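Local coordinates for outer membrane protein YopM (Yersinia pestis, PDB 1JL5) that probably alters host cell physiology as a leucine-rich-repeat effector of the plague bacillus, promoting bacterial survival in host tissues, at residues Thr37-Tyr40 against Asn41-Glu45. Residues are numbered along the deposited sequence; the frame is centred on the assembly and turned at random.
Sequences TEYY and NAWSE
Tyr39 and Trp43, one helical turn apart, carry the aromatic part of this local contact within helix 36-48. The methylene CB of Tyr39 sits over a face of the indole in a CH-pi contact, 3.6 Å from the centroid of the six-membered ring and 11° off its normal. The phenol ring follows obliquely, its plane turned 34° from that of the indole, and Tyr39 CD1 comes to 3.6 Å from Trp43 CZ2. Trp43 has CG beside its own backbone N (chi1 -63°), which swings the indole back along the helix over the preceding turn. Tyr40 meets the same ring differently: Trp43 CZ3 lies at the phenol edge, 4.1 Å from Tyr40 CD1.

Backbone i to i+4 bonds carry the turn, Asn41 N to Thr37 O at 2.7 Å being nearly straight. On the exposed flank, Thr37 CG2 lies 3.6 Å from Asn41 ND2, the two side chains running side by side.

Two polar groups of the cluster are satisfied by neighbouring parts of the chain: Trp43 NE1 donates to Glu88 O, and Tyr40 OH is hydrogen-bonded to Asp70. Leu65 and Leu69 of helix 58-71 also touch the indole, so apolar packing and directed hydrogen bonds together join the N-terminal helical hairpin to the leucine-rich repeats.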
loop_
_atom_site.group_PDB
_atom_site.type_symbol
_atom_site.label_atom_id
_atom_site.label_comp_id
_atom_site.label_asym_id
_atom_site.label_seq_id
_atom_site.Cartn_x
_atom_site.Cartn_y
_atom_site.Cartn_z
ATOM N N THR A 37 -53.333 3.760 15.200
ATOM C CA THR A 37 -53.076 4.894 16.070
ATOM C C THR A 37 -52.178 4.511 17.226
ATOM O O THR A 37 -51.256 5.243 17.568
ATOM C CB THR A 37 -54.386 5.478 16.604
ATOM O OG1 THR A 37 -55.132 6.008 15.505
ATOM C CG2 THR A 37 -54.114 6.584 17.598
ATOM N N GLU A 38 -52.446 3.364 17.834
ATOM C CA GLU A 38 -51.611 2.926 18.933
ATOM C C GLU A 38 -50.190 2.710 18.424
ATOM O O GLU A 38 -49.229 3.083 19.085
ATOM C CB GLU A 38 -52.166 1.643 19.544
ATOM C CG GLU A 38 -53.469 1.867 20.285
ATOM C CD GLU A 38 -53.977 0.614 20.949
ATOM O OE1 GLU A 38 -54.279 -0.353 20.231
ATOM O OE2 GLU A 38 -54.072 0.599 22.192
ATOM N N TYR A 39 -50.053 2.118 17.244
ATOM C CA TYR A 39 -48.719 1.911 16.692
ATOM C C TYR A 39 -48.092 3.252 16.375
ATOM O O TYR A 39 -46.961 3.524 16.773
ATOM C CB TYR A 39 -48.777 1.059 15.425
ATOM C CG TYR A 39 -48.896 -0.406 15.726
ATOM C CD1 TYR A 39 -47.871 -1.081 16.383
ATOM C CD2 TYR A 39 -50.045 -1.114 15.392
ATOM C CE1 TYR A 39 -47.990 -2.423 16.701
ATOM C CE2 TYR A 39 -50.173 -2.456 15.705
ATOM C CZ TYR A 39 -49.142 -3.103 16.360
ATOM O OH TYR A 39 -49.261 -4.436 16.668
ATOM N N TYR A 40 -48.839 4.093 15.669
ATOM C CA TYR A 40 -48.350 5.413 15.306
ATOM C C TYR A 40 -47.858 6.156 16.521
ATOM O O TYR A 40 -46.770 6.722 16.524
ATOM C CB TYR A 40 -49.450 6.260 14.683
ATOM C CG TYR A 40 -50.010 5.753 13.388
ATOM C CD1 TYR A 40 -49.308 4.840 12.599
ATOM C CD2 TYR A 40 -51.224 6.238 12.915
ATOM C CE1 TYR A 40 -49.810 4.430 11.370
ATOM C CE2 TYR A 40 -51.729 5.840 11.699
ATOM C CZ TYR A 40 -51.022 4.940 10.928
ATOM O OH TYR A 40 -51.539 4.575 9.713
ATOM N N ASN A 41 -48.685 6.163 17.555
ATOM C CA ASN A 41 -48.352 6.870 18.773
ATOM C C ASN A 41 -47.210 6.202 19.494
ATOM O O ASN A 41 -46.353 6.871 20.055
ATOM C CB ASN A 41 -49.586 6.968 19.661
ATOM C CG ASN A 41 -50.649 7.852 19.056
ATOM O OD1 ASN A 41 -50.523 8.274 17.909
ATOM N ND2 ASN A 41 -51.696 8.139 19.814
ATOM N N ALA A 42 -47.197 4.878 19.485
ATOM C CA ALA A 42 -46.114 4.161 20.136
ATOM C C ALA A 42 -44.849 4.558 19.386
ATOM O O ALA A 42 -43.814 4.848 19.983
ATOM C CB ALA A 42 -46.341 2.658 20.040
ATOM N N TRP A 43 -44.958 4.607 18.065
ATOM C CA TRP A 43 -43.823 4.954 17.228
ATOM C C TRP A 43 -43.402 6.404 17.364
ATOM O O TRP A 43 -42.210 6.707 17.383
ATOM C CB TRP A 43 -44.135 4.619 15.775
ATOM C CG TRP A 43 -44.355 3.158 15.596
ATOM C CD1 TRP A 43 -43.875 2.162 16.396
ATOM C CD2 TRP A 43 -45.074 2.516 14.542
ATOM N NE1 TRP A 43 -44.248 0.941 15.904
ATOM C CE2 TRP A 43 -44.985 1.126 14.766
ATOM C CE3 TRP A 43 -45.781 2.977 13.429
ATOM C CZ2 TRP A 43 -45.579 0.192 13.916
ATOM C CZ3 TRP A 43 -46.371 2.048 12.583
ATOM C CH2 TRP A 43 -46.265 0.671 12.833
ATOM N N SER A 44 -44.374 7.302 17.462
ATOM C CA SER A 44 -44.054 8.709 17.614
ATOM C C SER A 44 -43.421 8.924 18.973
ATOM O O SER A 44 -42.544 9.765 19.125
ATOM C CB SER A 44 -45.310 9.559 17.464
ATOM O OG SER A 44 -45.758 9.493 16.120
ATOM N N GLU A 45 -43.863 8.155 19.961
ATOM C CA GLU A 45 -43.311 8.273 21.303
ATOM C C GLU A 45 -41.865 7.803 21.223
ATOM O O GLU A 45 -40.950 8.436 21.751
ATOM C CB GLU A 45 -44.098 7.398 22.276
ATOM C CG GLU A 45 -43.662 7.518 23.728
ATOM C CD GLU A 45 -43.604 8.961 24.206
ATOM O OE1 GLU A 45 -44.461 9.772 23.786
ATOM O OE2 GLU A 45 -42.704 9.282 25.016
#